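Local coordinates for protein minor fimbrium subunit Mfa5 (Porphyromonas gingivalis ATCC 33277, PDB 6TO1) that is an accessory subunit of the minor fimbriae, surface pili that mediate biofilm formation and adhesion to host cells and other oral bacteria, at residues 532-537 with 634-639; 567-572 with 592-597. All coordinates share one frame; numbering follows the deposited sequence.

Contact 1 (532-537 with 634-639); sequences VIKRHY and AGNAYF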
loop_
_atom_site.group_PDB
_atom_site.type_symbol
_atom_site.label_atom_id
_atom_site.label_comp_id
_atom_site.label_asym_id
_atom_site.label_seq_id
_atom_site.Cartn_x
_atom_site.Cartn_y
_atom_site.Cartn_z
ATOM N N VAL A 532 -38.340 5.508 -28.177
ATOM C CA VAL A 532 -39.638 6.169 -28.185
ATOM C C VAL A 532 -40.041 6.487 -29.613
ATOM O O VAL A 532 -39.211 6.580 -30.515
ATOM C CB VAL A 532 -39.650 7.468 -27.362
ATOM C CG1 VAL A 532 -39.333 7.196 -25.910
ATOM C CG2 VAL A 532 -38.685 8.499 -27.948
ATOM N N ILE A 533 -41.350 6.669 -29.809
ATOM C CA ILE A 533 -41.889 7.174 -31.063
ATOM C C ILE A 533 -42.822 8.316 -30.715
ATOM O O ILE A 533 -43.809 8.121 -29.996
ATOM C CB ILE A 533 -42.602 6.080 -31.877
ATOM C CG1 ILE A 533 -41.544 5.118 -32.411
ATOM C CG2 ILE A 533 -43.415 6.688 -33.036
ATOM C CD1 ILE A 533 -42.060 3.829 -33.055
ATOM N N LYS A 534 -42.458 9.515 -31.142
ATOM C CA LYS A 534 -43.246 10.700 -30.907
ATOM C C LYS A 534 -44.155 10.908 -32.117
ATOM O O LYS A 534 -43.734 10.693 -33.258
ATOM C CB LYS A 534 -42.351 11.912 -30.721
ATOM C CG LYS A 534 -41.413 11.791 -29.534
ATOM C CD LYS A 534 -40.713 13.104 -29.276
ATOM C CE LYS A 534 -39.214 13.019 -29.547
ATOM N NZ LYS A 534 -38.512 14.243 -29.016
ATOM N N ARG A 535 -45.399 11.294 -31.852
ATOM C CA ARG A 535 -46.364 11.653 -32.890
ATOM C C ARG A 535 -46.622 13.150 -32.808
ATOM O O ARG A 535 -46.940 13.673 -31.733
ATOM C CB ARG A 535 -47.652 10.853 -32.701
ATOM C CG ARG A 535 -47.423 9.357 -32.852
ATOM C CD ARG A 535 -48.746 8.577 -32.824
ATOM N NE ARG A 535 -49.258 8.470 -31.461
ATOM C CZ ARG A 535 -50.177 7.598 -31.069
ATOM N NH1 ARG A 535 -50.730 6.764 -31.946
ATOM N NH2 ARG A 535 -50.541 7.555 -29.798
ATOM N N HIS A 536 -46.433 13.842 -33.927
ATOM C CA HIS A 536 -46.642 15.277 -34.010
ATOM C C HIS A 536 -47.818 15.548 -34.948
ATOM O O HIS A 536 -48.057 14.788 -35.888
ATOM C CB HIS A 536 -45.415 16.000 -34.550
ATOM C CG HIS A 536 -44.138 15.638 -33.857
ATOM N ND1 HIS A 536 -43.619 16.385 -32.818
ATOM C CD2 HIS A 536 -43.267 14.621 -34.068
ATOM C CE1 HIS A 536 -42.478 15.842 -32.418
ATOM N NE2 HIS A 536 -42.249 14.761 -33.150
ATOM N N TYR A 537 -48.530 16.635 -34.683
ATOM C CA TYR A 537 -49.777 16.977 -35.376
ATOM C C TYR A 537 -49.659 18.412 -35.872
ATOM O O TYR A 537 -49.792 19.364 -35.096
ATOM C CB TYR A 537 -50.960 16.784 -34.436
ATOM C CG TYR A 537 -51.005 15.391 -33.846
ATOM C CD1 TYR A 537 -51.633 14.362 -34.514
ATOM C CD2 TYR A 537 -50.335 15.082 -32.637
ATOM C CE1 TYR A 537 -51.646 13.101 -34.027
ATOM C CE2 TYR A 537 -50.369 13.807 -32.122
ATOM C CZ TYR A 537 -51.024 12.816 -32.822
ATOM O OH TYR A 537 -51.077 11.516 -32.376
ATOM N N ALA A 634 -35.184 7.487 -31.171
ATOM C CA ALA A 634 -36.278 8.451 -31.034
ATOM C C ALA A 634 -36.878 8.711 -32.415
ATOM O O ALA A 634 -36.400 9.562 -33.173
ATOM C CB ALA A 634 -35.788 9.753 -30.388
ATOM N N GLY A 635 -37.896 7.942 -32.763
ATOM C CA GLY A 635 -38.608 8.190 -33.994
ATOM C C GLY A 635 -39.614 9.324 -33.867
ATOM O O GLY A 635 -40.072 9.692 -32.776
ATOM N N ASN A 636 -39.970 9.906 -35.019
ATOM C CA ASN A 636 -40.885 11.042 -35.043
ATOM C C ASN A 636 -41.815 10.878 -36.234
ATOM O O ASN A 636 -41.347 10.791 -37.372
ATOM C CB ASN A 636 -40.148 12.388 -35.146
ATOM C CG ASN A 636 -39.436 12.769 -33.864
ATOM O OD1 ASN A 636 -40.027 13.357 -32.946
ATOM N ND2 ASN A 636 -38.161 12.415 -33.783
ATOM N N ALA A 637 -43.110 10.814 -35.968
ATOM C CA ALA A 637 -44.133 10.853 -37.008
ATOM C C ALA A 637 -44.700 12.258 -37.079
ATOM O O ALA A 637 -44.957 12.891 -36.041
ATOM C CB ALA A 637 -45.258 9.866 -36.721
ATOM N N TYR A 638 -44.885 12.743 -38.310
ATOM C CA TYR A 638 -45.475 14.051 -38.575
ATOM C C TYR A 638 -46.789 13.821 -39.320
ATOM O O TYR A 638 -46.790 13.533 -40.515
ATOM C CB TYR A 638 -44.536 14.927 -39.371
ATOM C CG TYR A 638 -43.399 15.387 -38.485
ATOM C CD1 TYR A 638 -43.551 16.494 -37.680
ATOM C CD2 TYR A 638 -42.211 14.674 -38.416
ATOM C CE1 TYR A 638 -42.543 16.927 -36.843
ATOM C CE2 TYR A 638 -41.184 15.108 -37.582
ATOM C CZ TYR A 638 -41.373 16.243 -36.795
ATOM O OH TYR A 638 -40.398 16.715 -35.929
ATOM N N PHE A 639 -47.893 13.942 -38.600
ATOM C CA PHE A 639 -49.217 13.844 -39.203
ATOM C C PHE A 639 -49.676 15.239 -39.596
ATOM O O PHE A 639 -49.712 16.131 -38.761
ATOM C CB PHE A 639 -50.145 13.158 -38.207
ATOM C CG PHE A 639 -49.739 11.757 -37.887
ATOM C CD1 PHE A 639 -49.736 10.787 -38.865
ATOM C CD2 PHE A 639 -49.328 11.400 -36.590
ATOM C CE1 PHE A 639 -49.371 9.482 -38.580
ATOM C CE2 PHE A 639 -48.974 10.096 -36.301
ATOM C CZ PHE A 639 -48.984 9.134 -37.287
HETATM O O HOH W 1 -38.628 15.556 -31.585
#
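Asn636 OD1 is gripped from two directions: His536 NE2 donates to it at 2.6 Å, and a water donates to the same Asn636 OD1 at 2.9 Å. That water in turn accepts from Lys534 NZ, whose stronger partner is Asp476 of helix 475-480. The setting is a pair of adjacent parallel β-strands in a mixed sheet near the C-terminal end of the modelled chain. It illustrates how parallel neighbours bring residues on one face into line, since Lys534, His536, Asn636 and Tyr638 all share a face.

The His536-Asn636 bond is nearly straight (170° at the hydrogen), and OD1 sits almost in the imidazole plane. His536 CG lies anti to its carbonyl carbon (chi1 -50°), with NE2 turned toward Asn636 OD1. Above one face of that imidazole lies Tyr638 in an offset stack, its CE1 3.6 Å from His536 CG and the two planes only 9° apart. The bond holds the ring at one edge and the phenol covers a face, which should limit rotation of the imidazole about chi2.

Beneath these groups, Lys534 and His536, alternate residues of 532-537, each bond through the backbone to two residues of 634-639. Lys534 N reaches Gly635 O at 2.9 Å while Lys534 O accepts from Ala637 N at 2.8 Å, and His536 repeats the pattern with Ala637 O and Phe639 N.

The other face carries Ile533, Arg535, Ala637, Tyr537 and Phe639. Toward the neighbouring two-stranded sheet, Ile533 and Ala637 meet Ile626, while Ile533, Arg535 and Phe639 meet Val596. Tyr537 and Phe639 point the same way, but their ring centroids are 5.8 Å apart, too displaced for a stack. The methylenes of Arg535 meet the rim of Phe639, with Arg535 CD 3.8 Å from Phe639 CE2.

Contact 2 (567-572 with 592-597); sequences DFFLPS and QYYSVP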
loop_
_atom_site.group_PDB
_atom_site.type_symbol
_atom_site.label_atom_id
_atom_site.label_comp_id
_atom_site.label_asym_id
_atom_site.label_seq_id
_atom_site.Cartn_x
_atom_site.Cartn_y
_atom_site.Cartn_z
ATOM N N ASP A 567 -47.698 13.481 -28.715
ATOM C CA ASP A 567 -47.896 12.355 -27.811
ATOM C C ASP A 567 -46.960 11.225 -28.223
ATOM O O ASP A 567 -46.238 11.317 -29.219
ATOM C CB ASP A 567 -49.365 11.890 -27.754
ATOM C CG ASP A 567 -49.911 11.378 -29.094
ATOM O OD1 ASP A 567 -49.163 10.827 -29.907
ATOM O OD2 ASP A 567 -51.127 11.502 -29.322
ATOM N N PHE A 568 -46.968 10.149 -27.447
ATOM C CA PHE A 568 -46.121 9.003 -27.702
ATOM C C PHE A 568 -46.951 7.820 -28.159
ATOM O O PHE A 568 -48.118 7.676 -27.777
ATOM C CB PHE A 568 -45.333 8.607 -26.452
ATOM C CG PHE A 568 -44.302 9.602 -26.070
ATOM C CD1 PHE A 568 -44.593 10.600 -25.166
ATOM C CD2 PHE A 568 -43.032 9.562 -26.630
ATOM C CE1 PHE A 568 -43.648 11.536 -24.804
ATOM C CE2 PHE A 568 -42.078 10.510 -26.264
ATOM C CZ PHE A 568 -42.392 11.495 -25.346
ATOM N N PHE A 569 -46.314 6.973 -28.959
ATOM C CA PHE A 569 -46.890 5.749 -29.488
ATOM C C PHE A 569 -46.299 4.556 -28.762
ATOM O O PHE A 569 -45.077 4.455 -28.620
ATOM C CB PHE A 569 -46.610 5.615 -30.990
ATOM C CG PHE A 569 -46.825 4.219 -31.540
ATOM C CD1 PHE A 569 -48.089 3.787 -31.916
ATOM C CD2 PHE A 569 -45.755 3.348 -31.698
ATOM C CE1 PHE A 569 -48.284 2.507 -32.424
ATOM C CE2 PHE A 569 -45.941 2.067 -32.192
ATOM C CZ PHE A 569 -47.209 1.647 -32.569
ATOM N N LEU A 570 -47.163 3.634 -28.350
ATOM C CA LEU A 570 -46.746 2.378 -27.733
ATOM C C LEU A 570 -47.331 1.209 -28.509
ATOM O O LEU A 570 -48.563 1.089 -28.605
ATOM C CB LEU A 570 -47.198 2.349 -26.274
ATOM C CG LEU A 570 -46.392 1.480 -25.322
ATOM C CD1 LEU A 570 -44.948 1.943 -25.251
ATOM C CD2 LEU A 570 -47.025 1.494 -23.938
ATOM N N PRO A 571 -46.523 0.340 -29.074
ATOM C CA PRO A 571 -47.051 -0.777 -29.860
ATOM C C PRO A 571 -47.610 -1.848 -28.931
ATOM O O PRO A 571 -47.529 -1.748 -27.708
ATOM C CB PRO A 571 -45.828 -1.269 -30.626
ATOM C CG PRO A 571 -44.692 -0.977 -29.671
ATOM C CD PRO A 571 -45.063 0.224 -28.867
ATOM N N SER A 572 -48.210 -2.869 -29.538
ATOM C CA SER A 572 -48.665 -4.026 -28.785
ATOM C C SER A 572 -47.519 -5.023 -28.615
ATOM O O SER A 572 -46.494 -4.961 -29.294
ATOM C CB SER A 572 -49.849 -4.692 -29.477
ATOM O OG SER A 572 -51.072 -4.194 -28.970
ATOM N N GLN A 592 -36.025 -1.212 -36.287
ATOM C CA GLN A 592 -37.248 -1.965 -36.083
ATOM C C GLN A 592 -38.415 -1.021 -36.384
ATOM O O GLN A 592 -38.544 0.040 -35.750
ATOM C CB GLN A 592 -37.334 -2.496 -34.658
ATOM C CG GLN A 592 -36.228 -3.491 -34.273
ATOM C CD GLN A 592 -35.170 -2.875 -33.367
ATOM O OE1 GLN A 592 -35.369 -2.760 -32.157
ATOM N NE2 GLN A 592 -34.053 -2.466 -33.953
ATOM N N TYR A 593 -39.261 -1.403 -37.338
ATOM C CA TYR A 593 -40.319 -0.521 -37.820
ATOM C C TYR A 593 -41.645 -0.847 -37.152
ATOM O O TYR A 593 -41.957 -2.011 -36.887
ATOM C CB TYR A 593 -40.457 -0.634 -39.333
ATOM C CG TYR A 593 -39.405 0.134 -40.073
ATOM C CD1 TYR A 593 -39.564 1.479 -40.312
ATOM C CD2 TYR A 593 -38.231 -0.483 -40.505
ATOM C CE1 TYR A 593 -38.615 2.202 -40.981
ATOM C CE2 TYR A 593 -37.263 0.240 -41.176
ATOM C CZ TYR A 593 -37.471 1.576 -41.419
ATOM O OH TYR A 593 -36.542 2.328 -42.090
ATOM N N TYR A 594 -42.397 0.197 -36.827
ATOM C CA TYR A 594 -43.710 0.063 -36.226
ATOM C C TYR A 594 -44.728 0.804 -37.082
ATOM O O TYR A 594 -44.393 1.792 -37.746
ATOM C CB TYR A 594 -43.715 0.604 -34.817
ATOM C CG TYR A 594 -42.861 -0.226 -33.905
ATOM C CD1 TYR A 594 -43.411 -1.276 -33.189
ATOM C CD2 TYR A 594 -41.501 0.020 -33.781
ATOM C CE1 TYR A 594 -42.650 -2.051 -32.361
ATOM C CE2 TYR A 594 -40.724 -0.762 -32.947
ATOM C CZ TYR A 594 -41.307 -1.789 -32.242
ATOM O OH TYR A 594 -40.557 -2.584 -31.416
ATOM N N SER A 595 -45.976 0.319 -37.039
ATOM C CA SER A 595 -47.088 0.894 -37.801
ATOM C C SER A 595 -47.807 1.896 -36.911
ATOM O O SER A 595 -48.504 1.522 -35.956
ATOM C CB SER A 595 -48.022 -0.210 -38.300
ATOM O OG SER A 595 -49.137 0.344 -38.985
ATOM N N VAL A 596 -47.605 3.177 -37.184
ATOM C CA VAL A 596 -47.970 4.229 -36.244
ATOM C C VAL A 596 -49.156 5.001 -36.811
ATOM O O VAL A 596 -49.025 5.618 -37.878
ATOM C CB VAL A 596 -46.796 5.177 -35.959
ATOM C CG1 VAL A 596 -47.224 6.232 -35.001
ATOM C CG2 VAL A 596 -45.636 4.346 -35.422
ATOM N N PRO A 597 -50.296 5.026 -36.125
ATOM C CA PRO A 597 -51.413 5.848 -36.583
ATOM C C PRO A 597 -51.499 7.129 -35.777
ATOM O O PRO A 597 -51.036 7.192 -34.629
ATOM C CB PRO A 597 -52.621 4.940 -36.313
ATOM C CG PRO A 597 -52.265 4.352 -34.952
ATOM C CD PRO A 597 -50.699 4.242 -34.937
#
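Packing between two β-sheets brings Phe569 and Pro571, in the chain following Phe568, against strand 592-596, which pairs with 624-628. The contact is wholly apolar in its side chains, and most of it is made by the ring of Phe569, at the surface of the domain.

Phe569 has CG anti to its own nitrogen (chi1 164°), which carries the ring across to the strand. Val596 sends both branches to it. CG2 stands over the middle of the ring in a CH-pi contact, 3.9 Å from the centroid of Phe569 and 12° off the normal, while Val596 CG1 lies 4.0 Å from both Phe569 CG and Phe569 CD1. The opposite face of the ring is met by Pro571 N, so the phenyl is sandwiched between Pro571 and the strand.

Around the ring, Phe569 CE2 touches Tyr594 CB at 3.7 Å, Phe569 CE1 meets Pro597 CD at 3.9 Å, and Phe569 CZ lies 3.6 Å from the backbone Ser595 O. Further along, Pro571 leans its CB and CG on the CD1-CE1 side of the Tyr594 ring, which also touches Ile582: Pro571 CB comes to 3.5 Å of Tyr594 CD1, and Pro571 CG is likewise 3.5 Å from Tyr594 CE1.

Contact 2 is nested along the chain inside the long loop that contact 1 closes, and their centres lie about 9 Å apart. Strands 530-539 and 565-568 are antiparallel neighbours in one mixed sheet, whereas strand 592-596 belongs to a separate two-stranded sheet facing it. Arg535 of contact 1 ties the pieces together: its NE forms a 2.8 Å salt bridge with Asp567 OD1, its NH1 is probably hydrogen-bonded to Pro597 O, and its CD packs on Val596 CG1. The β-region at the far end of the elongated chain is thus assembled from one pair of segments 97 residues apart and, nested within it, a pair 20 apart, well away from the magnesium and calcium sites.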